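PDB 4AMF: PHOX from Pseudomonas fluorescens, which catalyses phosphate ester hydrolysis as an alkaline phosphatase, using a complex cofactor built of iron and calcium ions. Local coordinates for residues L485-D490 / L508-A513; R519-P524 / L541-Q546; R381-V386 / T397-A402. All coordinates share one frame; numbering follows the deposited sequence.

Interaction 1 of 3, residues L485-D490 / L508-A513; sequences LWILTD and LCADPA. With CA (calcium ion), chain G; CA (calcium ion), chain H; ACP (phosphomethylphosphonic acid adenylate ester), chain C.
W486 and C509 face each other across two antiparallel strands as a non-hydrogen-bonded pair, the indole lying over its neighbour. Its CB lies 4.0 Å from L508 O, and from there the ring swings over C509: CE3 and CZ3 come above C509 CB, with CZ3 3.7 Å from it, while CE2, CZ2 and finally CH2, at 3.9 Å, meet C509 SG. The sulfur stands 3.6 Å above the ring plane, over the centre of the six-membered ring. C509 puts it there by setting SG anti to its backbone N (chi1 -164°). W486 NE1 is hydrogen-bonded to D480 OD2. Replacing the indole by an alanine is likely to leave C509 SG without its aromatic cover and to open a gap beside F520 and F534. The strands are the middle pair of a four-stranded antiparallel sheet, consistent with a blade of the PhoX beta-propeller. Paired bonds join L485 to A510 and I487 to L508, that from I487 N to L508 O nearly straight (173°). On the opposite face I487 CD1 touches A510 CB, and T489 CG2 meets L508 CD1. Beyond the strand D490 OD2 bridges two calcium ions, 2.4 Å from each, which both also bind O1G of the substrate analogue.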
loop_
_atom_site.group_PDB
_atom_site.type_symbol
_atom_site.label_atom_id
_atom_site.label_comp_id
_atom_site.label_asym_id
_atom_site.label_seq_id
_atom_site.Cartn_x
_atom_site.Cartn_y
_atom_site.Cartn_z
ATOM N N LEU A 485 -7.888 -15.780 1.820
ATOM C CA LEU A 485 -7.082 -14.642 2.188
ATOM C C LEU A 485 -5.714 -14.859 1.557
ATOM O O LEU A 485 -4.979 -15.764 1.960
ATOM C CB LEU A 485 -6.944 -14.502 3.706
ATOM C CG LEU A 485 -6.005 -13.408 4.171
ATOM C CD1 LEU A 485 -6.456 -12.002 3.704
ATOM C CD2 LEU A 485 -5.864 -13.418 5.659
ATOM N N TRP A 486 -5.313 -13.940 0.650
ATOM C CA TRP A 486 -4.023 -14.001 -0.024
ATOM C C TRP A 486 -3.043 -13.083 0.705
ATOM O O TRP A 486 -3.404 -11.952 1.046
ATOM C CB TRP A 486 -4.183 -13.608 -1.499
ATOM C CG TRP A 486 -5.096 -14.517 -2.265
ATOM C CD1 TRP A 486 -6.462 -14.458 -2.335
ATOM C CD2 TRP A 486 -4.709 -15.690 -2.960
ATOM N NE1 TRP A 486 -6.939 -15.505 -3.094
ATOM C CE2 TRP A 486 -5.884 -16.275 -3.494
ATOM C CE3 TRP A 486 -3.484 -16.322 -3.183
ATOM C CZ2 TRP A 486 -5.857 -17.454 -4.244
ATOM C CZ3 TRP A 486 -3.468 -17.506 -3.892
ATOM C CH2 TRP A 486 -4.632 -18.022 -4.472
ATOM N N ILE A 487 -1.855 -13.593 1.019
ATOM C CA ILE A 487 -0.843 -12.910 1.814
ATOM C C ILE A 487 0.362 -12.700 0.913
ATOM O O ILE A 487 0.912 -13.664 0.406
ATOM C CB ILE A 487 -0.447 -13.742 3.056
ATOM C CG1 ILE A 487 -1.655 -13.978 3.955
ATOM C CG2 ILE A 487 0.711 -13.053 3.856
ATOM C CD1 ILE A 487 -1.441 -15.140 4.909
ATOM N N LEU A 488 0.821 -11.447 0.780
ATOM C CA LEU A 488 1.919 -11.109 -0.106
ATOM C C LEU A 488 3.069 -10.612 0.761
ATOM O O LEU A 488 2.831 -9.912 1.742
ATOM C CB LEU A 488 1.454 -10.039 -1.096
ATOM C CG LEU A 488 0.434 -10.477 -2.180
ATOM C CD1 LEU A 488 -0.906 -10.742 -1.605
ATOM C CD2 LEU A 488 0.322 -9.357 -3.260
ATOM N N THR A 489 4.326 -11.025 0.458
ATOM C CA THR A 489 5.447 -10.658 1.309
ATOM C C THR A 489 6.419 -9.659 0.698
ATOM O O THR A 489 6.671 -9.624 -0.517
ATOM C CB THR A 489 6.169 -11.919 1.844
ATOM O OG1 THR A 489 7.095 -12.422 0.864
ATOM C CG2 THR A 489 5.194 -13.036 2.248
ATOM N N ASP A 490 7.022 -8.891 1.598
ATOM C CA ASP A 490 8.046 -7.913 1.344
ATOM C C ASP A 490 9.063 -8.010 2.449
ATOM O O ASP A 490 9.220 -7.098 3.260
ATOM C CB ASP A 490 7.452 -6.494 1.278
ATOM C CG ASP A 490 8.513 -5.408 1.151
ATOM O OD1 ASP A 490 9.618 -5.710 0.614
ATOM O OD2 ASP A 490 8.252 -4.262 1.589
ATOM N N LEU A 508 1.153 -16.293 -0.418
ATOM C CA LEU A 508 0.542 -17.449 0.225
ATOM C C LEU A 508 -0.965 -17.252 0.285
ATOM O O LEU A 508 -1.469 -16.164 -0.000
ATOM C CB LEU A 508 1.107 -17.603 1.639
ATOM C CG LEU A 508 2.640 -17.647 1.731
ATOM C CD1 LEU A 508 3.167 -16.308 2.130
ATOM C CD2 LEU A 508 3.134 -18.668 2.735
ATOM N N CYS A 509 -1.668 -18.346 0.515
ATOM C CA CYS A 509 -3.125 -18.372 0.627
ATOM C C CYS A 509 -3.523 -18.987 1.957
ATOM O O CYS A 509 -2.950 -20.001 2.358
ATOM C CB CYS A 509 -3.739 -19.148 -0.533
ATOM S SG CYS A 509 -5.505 -18.855 -0.738
ATOM N N ALA A 510 -4.562 -18.434 2.588
ATOM C CA ALA A 510 -4.993 -18.895 3.885
ATOM C C ALA A 510 -6.455 -19.010 3.998
ATOM O O ALA A 510 -7.205 -18.295 3.344
ATOM C CB ALA A 510 -4.513 -17.940 4.955
ATOM N N ASP A 511 -6.872 -19.910 4.875
ATOM C CA ASP A 511 -8.270 -20.118 5.214
ATOM C C ASP A 511 -8.487 -19.361 6.526
ATOM O O ASP A 511 -7.980 -19.779 7.581
ATOM C CB ASP A 511 -8.571 -21.610 5.355
ATOM C CG ASP A 511 -10.033 -21.901 5.592
ATOM O OD1 ASP A 511 -10.743 -20.998 6.102
ATOM O OD2 ASP A 511 -10.491 -23.011 5.211
ATOM N N PRO A 512 -9.192 -18.223 6.482
ATOM C CA PRO A 512 -9.404 -17.465 7.727
ATOM C C PRO A 512 -10.094 -18.216 8.870
ATOM O O PRO A 512 -9.813 -17.918 10.029
ATOM C CB PRO A 512 -10.251 -16.270 7.283
ATOM C CG PRO A 512 -10.195 -16.219 5.835
ATOM C CD PRO A 512 -9.816 -17.553 5.321
ATOM N N ALA A 513 -10.944 -19.193 8.563
ATOM C CA ALA A 513 -11.689 -19.938 9.585
ATOM C C ALA A 513 -10.843 -20.986 10.291
ATOM O O ALA A 513 -11.174 -21.366 11.408
ATOM C CB ALA A 513 -12.890 -20.612 8.937
HETATM CA CA CA G . 6.841 -3.335 3.290
HETATM CA CA CA H . 8.830 -2.519 0.125
HETATM P PG ACP C . 7.455 -0.234 2.203
HETATM O O1G ACP C . 7.228 -1.682 1.587
HETATM O O2G ACP C . 7.040 0.880 1.069
HETATM O O3G ACP C . 6.699 -0.075 3.562
HETATM P PB ACP C . 9.875 -1.533 3.173
HETATM O O1B ACP C . 8.969 -2.287 4.063
HETATM O O2B ACP C . 10.510 -2.208 1.936
HETATM C C3B ACP C . 9.155 -0.019 2.659
HETATM P PA ACP C . 12.574 -1.011 4.151
HETATM O O1A ACP C . 12.999 -0.167 3.014
HETATM O O2A ACP C . 13.237 -2.318 4.450
HETATM O O3A ACP C . 11.027 -1.192 4.183
HETATM O "O5'" ACP C . 12.830 -0.170 5.553
HETATM C "C5'" ACP C . 12.227 -0.578 6.791
HETATM C "C4'" ACP C . 11.438 0.550 7.403
HETATM O "O4'" ACP C . 12.353 1.565 7.863
HETATM C "C3'" ACP C . 10.406 1.275 6.543
HETATM O "O3'" ACP C . 9.268 1.619 7.337
HETATM C "C2'" ACP C . 11.187 2.485 6.028
HETATM O "O2'" ACP C . 10.308 3.551 5.694
HETATM C "C1'" ACP C . 12.092 2.803 7.224
HETATM N N9 ACP C . 13.370 3.418 6.888
HETATM C C8 ACP C . 14.157 3.172 5.791
HETATM N N7 ACP C . 15.265 3.871 5.758
HETATM C C5 ACP C . 15.204 4.637 6.913
HETATM C C6 ACP C . 16.048 5.641 7.435
HETATM N N6 ACP C . 17.124 6.114 6.797
HETATM N N1 ACP C . 15.689 6.216 8.606
HETATM C C2 ACP C . 14.553 5.824 9.195
HETATM N N3 ACP C . 13.670 4.908 8.783
HETATM C C4 ACP C . 14.051 4.355 7.629
HETATM O O HOH W 1 7.519 -5.120 4.583
HETATM O O HOH W 2 10.785 -1.282 -0.841
HETATM O O HOH W 3 7.680 -1.179 -1.538
#

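Interaction 2 of 3, residues R519-P524 / L541-Q546; sequences RFMVGP and LFVGIQ
M521 and V543 have their CA atoms 10.1 Å apart, whereas those of G523 and I545, further along both segments, are only 7.0 Å apart. The backbones therefore draw together toward G523, yet no hydrogen bond passes between them, and side chains make nearly all of the contact. Near the wider end the segment 519-524 carries a classic beta bulge, in which F520 and M521 both face M507 of the neighbouring strand.

M521 does most of the reaching. Its CG lies anti to the backbone N (chi1 -169°) and the chain stays extended through chi2, which carries SD well out from the strand; a bend at chi3 (79°) then turns the methyl. Tip to tip with V543, it places SD 4.0 Å from V543 CG1, and CE is equally close to that same methyl. CE also approaches I545 CD1 at 4.1 Å, the two side chains passing at a slant, so the thioether end settles between two branched residues. At the narrow end I545 divides its branches. CG2 meets P524 CG at 3.6 Å, and CD1 comes 4.0 Å from P524 CD. G523 has no side chain, and I545 CD1 can draw within 4.4 Å of its CA. All of these partners are apolar and buried, so the contact rests on shape and on exclusion of water.

The two strands belong to different antiparallel sheets: 517-522 is the outermost strand of one, while 540-546 lies inside the next, between 528-534 and 568-574. Hydrophobic side chains meeting largely end to end between sheets, without backbone bonds to join them, are consistent with the packing of neighbouring blades in a beta-propeller, the fold to which PhoX belongs.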
loop_
_atom_site.group_PDB
_atom_site.type_symbol
_atom_site.label_atom_id
_atom_site.label_comp_id
_atom_site.label_asym_id
_atom_site.label_seq_id
_atom_site.Cartn_x
_atom_site.Cartn_y
_atom_site.Cartn_z
ATOM N N ARG A 519 1.835 -21.987 0.756
ATOM C CA ARG A 519 2.601 -21.126 -0.156
ATOM C C ARG A 519 2.136 -21.370 -1.592
ATOM O O ARG A 519 1.992 -22.514 -2.017
ATOM C CB ARG A 519 4.100 -21.391 -0.044
ATOM C CG ARG A 519 4.920 -20.415 -0.876
ATOM C CD ARG A 519 6.415 -20.595 -0.798
ATOM N NE ARG A 519 6.928 -20.504 0.573
ATOM C CZ ARG A 519 7.307 -21.519 1.348
ATOM N NH1 ARG A 519 7.275 -22.767 0.894
ATOM N NH2 ARG A 519 7.750 -21.294 2.573
ATOM N N PHE A 520 1.818 -20.293 -2.318
ATOM C CA PHE A 520 1.240 -20.392 -3.654
ATOM C C PHE A 520 2.206 -19.962 -4.761
ATOM O O PHE A 520 2.219 -20.583 -5.809
ATOM C CB PHE A 520 -0.019 -19.515 -3.713
ATOM C CG PHE A 520 -0.648 -19.436 -5.075
ATOM C CD1 PHE A 520 -1.463 -20.454 -5.538
ATOM C CD2 PHE A 520 -0.499 -18.301 -5.858
ATOM C CE1 PHE A 520 -2.081 -20.361 -6.771
ATOM C CE2 PHE A 520 -1.077 -18.221 -7.116
ATOM C CZ PHE A 520 -1.912 -19.221 -7.549
ATOM N N MET A 521 2.908 -18.858 -4.577
ATOM C CA MET A 521 3.797 -18.298 -5.581
ATOM C C MET A 521 5.089 -17.819 -4.978
ATOM O O MET A 521 5.070 -17.249 -3.907
ATOM C CB MET A 521 3.108 -17.110 -6.275
ATOM C CG MET A 521 3.844 -16.640 -7.498
ATOM S SD MET A 521 3.143 -15.138 -8.200
ATOM C CE MET A 521 3.807 -13.894 -7.113
ATOM N N VAL A 522 6.205 -17.985 -5.699
ATOM C CA VAL A 522 7.474 -17.372 -5.326
ATOM C C VAL A 522 7.872 -16.464 -6.483
ATOM O O VAL A 522 7.740 -16.869 -7.623
ATOM C CB VAL A 522 8.589 -18.367 -5.011
ATOM C CG1 VAL A 522 9.870 -17.636 -4.629
ATOM C CG2 VAL A 522 8.153 -19.315 -3.907
ATOM N N GLY A 523 8.326 -15.255 -6.174
ATOM C CA GLY A 523 8.731 -14.280 -7.179
ATOM C C GLY A 523 10.208 -14.344 -7.496
ATOM O O GLY A 523 10.952 -15.134 -6.913
ATOM N N PRO A 524 10.655 -13.483 -8.420
ATOM C CA PRO A 524 12.061 -13.507 -8.870
ATOM C C PRO A 524 13.055 -12.824 -7.916
ATOM O O PRO A 524 12.652 -12.371 -6.859
ATOM C CB PRO A 524 11.989 -12.790 -10.227
ATOM C CG PRO A 524 10.843 -11.891 -10.107
ATOM C CD PRO A 524 9.860 -12.551 -9.231
ATOM N N LEU A 541 -5.752 -14.039 -11.434
ATOM C CA LEU A 541 -5.254 -13.287 -10.289
ATOM C C LEU A 541 -4.146 -12.417 -10.848
ATOM O O LEU A 541 -3.175 -12.943 -11.430
ATOM C CB LEU A 541 -4.752 -14.263 -9.200
ATOM C CG LEU A 541 -4.287 -13.700 -7.853
ATOM C CD1 LEU A 541 -4.065 -14.817 -6.834
ATOM C CD2 LEU A 541 -3.007 -12.902 -7.982
ATOM N N PHE A 542 -4.255 -11.084 -10.651
ATOM C CA PHE A 542 -3.251 -10.165 -11.088
ATOM C C PHE A 542 -2.388 -9.822 -9.863
ATOM O O PHE A 542 -2.938 -9.499 -8.809
ATOM C CB PHE A 542 -3.880 -8.896 -11.685
ATOM C CG PHE A 542 -4.741 -9.162 -12.907
ATOM C CD1 PHE A 542 -4.164 -9.357 -14.155
ATOM C CD2 PHE A 542 -6.124 -9.148 -12.820
ATOM C CE1 PHE A 542 -4.971 -9.546 -15.285
ATOM C CE2 PHE A 542 -6.913 -9.313 -13.950
ATOM C CZ PHE A 542 -6.333 -9.548 -15.158
ATOM N N VAL A 543 -1.086 -9.903 -9.998
ATOM C CA VAL A 543 -0.164 -9.613 -8.888
ATOM C C VAL A 543 1.039 -8.865 -9.384
ATOM O O VAL A 543 1.545 -9.155 -10.465
ATOM C CB VAL A 543 0.231 -10.956 -8.163
ATOM C CG1 VAL A 543 0.935 -11.935 -9.107
ATOM C CG2 VAL A 543 1.080 -10.690 -6.915
ATOM N N GLY A 544 1.551 -7.938 -8.574
ATOM C CA GLY A 544 2.712 -7.159 -8.958
ATOM C C GLY A 544 4.022 -7.747 -8.454
ATOM O O GLY A 544 4.088 -8.335 -7.368
ATOM N N ILE A 545 5.054 -7.635 -9.287
ATOM C CA ILE A 545 6.448 -7.963 -8.980
ATOM C C ILE A 545 7.158 -6.619 -8.993
ATOM O O ILE A 545 7.344 -6.021 -10.049
ATOM C CB ILE A 545 7.040 -8.921 -10.013
ATOM C CG1 ILE A 545 6.266 -10.231 -10.037
ATOM C CG2 ILE A 545 8.526 -9.124 -9.779
ATOM C CD1 ILE A 545 6.168 -10.988 -8.719
ATOM N N GLN A 546 7.502 -6.119 -7.815
ATOM C CA GLN A 546 8.084 -4.800 -7.641
ATOM C C GLN A 546 9.580 -4.871 -7.434
ATOM O O GLN A 546 10.074 -5.720 -6.697
ATOM C CB GLN A 546 7.397 -4.107 -6.459
ATOM C CG GLN A 546 7.623 -2.610 -6.406
ATOM C CD GLN A 546 7.298 -2.002 -5.065
ATOM O OE1 GLN A 546 7.738 -2.504 -4.034
ATOM N NE2 GLN A 546 6.517 -0.925 -5.032
#

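Interaction 3 of 3, residues R381-V386 / T397-A402; sequences RPEWIV and TLTNNA. With CA (calcium ion), chain G; ACP (phosphomethylphosphonic acid adenylate ester), chain C; FEO (mu-oxo-diiron), chain I.
R381, which lines the substrate pocket, is linked to N400: R381 NH1 donates to N400 OD1 over 3.0 Å, somewhat bent at 143° and slightly out of the guanidinium plane. The neighbouring NH2, brought to the substrate analogue by a bend of the arginine chain at chi3 (64°), makes a straighter bond to its O1B, 2.7 Å and 175°. A water joins R381 NH1, N400 ND2 and that same O1B, so side chain and solvent together grip one phosphate oxygen. The guanidinium is also held from above and below: T399 CG2 lies 3.4 Å over its centre on one face, and the ribose O3' of the analogue sits over the other. R381 NE forms a salt bridge with D288, itself an iron ligand.

E383 supplies the metal side of the contact. Its OE2 binds one iron of the mu-oxo-diiron group at 2.1 Å and also a calcium ion, to which OE1 is a second ligand; D475 and D490 share that calcium. T399 OG1 accepts from a calcium-bound water and is hydrogen-bonded to the backbone O of P474.

Behind these groups runs a beta hairpin. T397 O takes the N-H of E383, T397 N gives to W384 O, and T399 N reaches R381 O at 3.1 Å. Away from the ligand, P382 CB packs against L398 CD2 at 4.1 Å.

At the hairpin end R381 and the cations held by E383 thus converge on the phosphoryl oxygens, which would probably offset the analogue's negative charge.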
loop_
_atom_site.group_PDB
_atom_site.type_symbol
_atom_site.label_atom_id
_atom_site.label_comp_id
_atom_site.label_asym_id
_atom_site.label_seq_id
_atom_site.Cartn_x
_atom_site.Cartn_y
_atom_site.Cartn_z
ATOM N N ARG A 381 4.505 -1.559 12.601
ATOM C CA ARG A 381 4.396 -1.268 11.172
ATOM C C ARG A 381 3.167 -1.808 10.463
ATOM O O ARG A 381 3.231 -2.783 9.708
ATOM C CB ARG A 381 5.649 -1.737 10.442
ATOM C CG ARG A 381 6.882 -0.931 10.782
ATOM C CD ARG A 381 7.997 -1.329 9.873
ATOM N NE ARG A 381 7.645 -0.990 8.493
ATOM C CZ ARG A 381 8.221 -1.494 7.405
ATOM N NH1 ARG A 381 9.242 -2.340 7.511
ATOM N NH2 ARG A 381 7.800 -1.135 6.200
ATOM N N PRO A 382 2.007 -1.199 10.709
ATOM C CA PRO A 382 0.818 -1.618 9.970
ATOM C C PRO A 382 1.000 -1.384 8.471
ATOM O O PRO A 382 1.288 -0.255 8.051
ATOM C CB PRO A 382 -0.329 -0.791 10.578
ATOM C CG PRO A 382 0.305 0.201 11.494
ATOM C CD PRO A 382 1.791 -0.016 11.553
ATOM N N GLU A 383 0.803 -2.430 7.675
ATOM C CA GLU A 383 0.809 -2.299 6.232
ATOM C C GLU A 383 -0.627 -2.529 5.738
ATOM O O GLU A 383 -1.497 -1.754 6.159
ATOM C CB GLU A 383 1.934 -3.093 5.557
ATOM C CG GLU A 383 3.295 -2.477 5.867
ATOM C CD GLU A 383 4.415 -2.839 4.901
ATOM O OE1 GLU A 383 4.965 -3.940 5.065
ATOM O OE2 GLU A 383 4.697 -2.082 3.942
ATOM N N TRP A 384 -0.915 -3.480 4.866
ATOM C CA TRP A 384 -2.249 -3.568 4.295
ATOM C C TRP A 384 -3.277 -4.043 5.290
ATOM O O TRP A 384 -3.016 -4.957 6.079
ATOM C CB TRP A 384 -2.295 -4.476 3.059
ATOM C CG TRP A 384 -1.564 -3.965 1.874
ATOM C CD1 TRP A 384 -0.301 -3.471 1.859
ATOM C CD2 TRP A 384 -1.905 -4.227 0.506
ATOM N NE1 TRP A 384 0.122 -3.285 0.563
ATOM C CE2 TRP A 384 -0.796 -3.841 -0.281
ATOM C CE3 TRP A 384 -3.033 -4.768 -0.131
ATOM C CZ2 TRP A 384 -0.787 -3.967 -1.657
ATOM C CZ3 TRP A 384 -2.968 -5.003 -1.486
ATOM C CH2 TRP A 384 -1.887 -4.537 -2.243
ATOM N N ILE A 385 -4.505 -3.542 5.112
ATOM C CA ILE A 385 -5.708 -3.924 5.828
ATOM C C ILE A 385 -6.747 -4.428 4.788
ATOM O O ILE A 385 -6.933 -3.779 3.743
ATOM C CB ILE A 385 -6.285 -2.769 6.652
ATOM C CG1 ILE A 385 -5.204 -2.198 7.619
ATOM C CG2 ILE A 385 -7.542 -3.213 7.395
ATOM C CD1 ILE A 385 -5.623 -1.102 8.417
ATOM N N VAL A 386 -7.414 -5.548 5.074
ATOM C CA VAL A 386 -8.507 -6.049 4.238
ATOM C C VAL A 386 -9.684 -6.428 5.119
ATOM O O VAL A 386 -9.505 -6.782 6.282
ATOM C CB VAL A 386 -8.114 -7.194 3.302
ATOM C CG1 VAL A 386 -7.103 -6.721 2.290
ATOM C CG2 VAL A 386 -7.560 -8.369 4.067
ATOM N N THR A 397 -1.637 -6.513 8.230
ATOM C CA THR A 397 -0.292 -6.951 8.447
ATOM C C THR A 397 0.446 -5.975 9.350
ATOM O O THR A 397 0.251 -4.762 9.258
ATOM C CB THR A 397 0.450 -7.154 7.127
ATOM O OG1 THR A 397 0.368 -5.940 6.388
ATOM C CG2 THR A 397 -0.108 -8.260 6.322
ATOM N N LEU A 398 1.303 -6.506 10.216
ATOM C CA LEU A 398 2.236 -5.759 11.081
ATOM C C LEU A 398 3.565 -6.356 10.642
ATOM O O LEU A 398 3.931 -7.463 11.040
ATOM C CB LEU A 398 1.908 -6.039 12.547
ATOM C CG LEU A 398 0.525 -5.612 12.974
ATOM C CD1 LEU A 398 0.215 -6.089 14.355
ATOM C CD2 LEU A 398 0.366 -4.093 12.871
ATOM N N THR A 399 4.185 -5.723 9.672
ATOM C CA THR A 399 5.259 -6.334 8.886
ATOM C C THR A 399 6.499 -6.725 9.626
ATOM O O THR A 399 7.041 -7.804 9.370
ATOM C CB THR A 399 5.546 -5.552 7.606
ATOM O OG1 THR A 399 6.172 -6.439 6.654
ATOM C CG2 THR A 399 6.337 -4.327 7.847
ATOM N N ASN A 400 6.928 -5.887 10.554
ATOM C CA ASN A 400 8.072 -6.144 11.435
ATOM C C ASN A 400 8.243 -4.923 12.306
ATOM O O ASN A 400 7.569 -3.914 12.083
ATOM C CB ASN A 400 9.395 -6.425 10.640
ATOM C CG ASN A 400 9.681 -5.499 9.498
ATOM O OD1 ASN A 400 9.910 -4.303 9.696
ATOM N ND2 ASN A 400 9.800 -6.041 8.289
ATOM N N ASN A 401 9.143 -4.988 13.288
ATOM C CA ASN A 401 9.531 -3.842 14.088
ATOM C C ASN A 401 10.806 -4.149 14.851
ATOM O O ASN A 401 10.747 -4.615 15.992
ATOM C CB ASN A 401 8.455 -3.372 15.050
ATOM C CG ASN A 401 8.849 -2.088 15.755
ATOM O OD1 ASN A 401 9.933 -1.534 15.578
ATOM N ND2 ASN A 401 7.945 -1.584 16.568
ATOM N N ALA A 402 11.933 -3.901 14.196
ATOM C CA ALA A 402 13.263 -4.109 14.778
ATOM C C ALA A 402 13.466 -3.346 16.103
ATOM O O ALA A 402 14.312 -3.747 16.916
ATOM C CB ALA A 402 14.340 -3.730 13.775
HETATM CA CA CA G . 6.841 -3.335 3.290
HETATM P PG ACP C . 7.455 -0.234 2.203
HETATM O O1G ACP C . 7.228 -1.682 1.587
HETATM O O2G ACP C . 7.040 0.880 1.069
HETATM O O3G ACP C . 6.699 -0.075 3.562
HETATM P PB ACP C . 9.875 -1.533 3.173
HETATM O O1B ACP C . 8.969 -2.287 4.063
HETATM O O2B ACP C . 10.510 -2.208 1.936
HETATM C C3B ACP C . 9.155 -0.019 2.659
HETATM P PA ACP C . 12.574 -1.011 4.151
HETATM O O1A ACP C . 12.999 -0.167 3.014
HETATM O O2A ACP C . 13.237 -2.318 4.450
HETATM O O3A ACP C . 11.027 -1.192 4.183
HETATM O "O5'" ACP C . 12.830 -0.170 5.553
HETATM C "C5'" ACP C . 12.227 -0.578 6.791
HETATM C "C4'" ACP C . 11.438 0.550 7.403
HETATM O "O4'" ACP C . 12.353 1.565 7.863
HETATM C "C3'" ACP C . 10.406 1.275 6.543
HETATM O "O3'" ACP C . 9.268 1.619 7.337
HETATM C "C2'" ACP C . 11.187 2.485 6.028
HETATM O "O2'" ACP C . 10.308 3.551 5.694
HETATM C "C1'" ACP C . 12.092 2.803 7.224
HETATM N N9 ACP C . 13.370 3.418 6.888
HETATM C C8 ACP C . 14.157 3.172 5.791
HETATM N N7 ACP C . 15.265 3.871 5.758
HETATM C C5 ACP C . 15.204 4.637 6.913
HETATM C C6 ACP C . 16.048 5.641 7.435
HETATM N N6 ACP C . 17.124 6.114 6.797
HETATM N N1 ACP C . 15.689 6.216 8.606
HETATM C C2 ACP C . 14.553 5.824 9.195
HETATM N N3 ACP C . 13.670 4.908 8.783
HETATM C C4 ACP C . 14.051 4.355 7.629
HETATM FE FE1 FEO I . 4.997 0.996 0.500
HETATM FE FE2 FEO I . 4.660 0.008 3.710
HETATM O O FEO I . 4.581 -0.374 1.796
HETATM O O HOH W 4 10.264 -4.484 5.832
HETATM O O HOH W 1 7.519 -5.120 4.583
HETATM O O HOH W 5 5.037 -0.956 -0.794
#

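Overall arrangement
All three contacts are buried, and none is a surface contact, but their chemistry differs. Interactions 1 and 3 both pair antiparallel strands and both deliver a carboxylate, D490 and E383, to one calcium ion, whose bound water hydrogen-bonds to both contacts (D490 O and T399 OG1); L485 and V386 also touch. Interaction 3, about 10 Å from the centre of the chain, is the most polar, with metals and substrate analogue built into it. Interactions 1 and 2 lie further out, their centres at about 16 and 15 Å; interaction 2 is apolar, joining separate sheets. It meets interaction 1 through W486 and F520, and through L488 and V543. Interactions 2 and 3 do not touch.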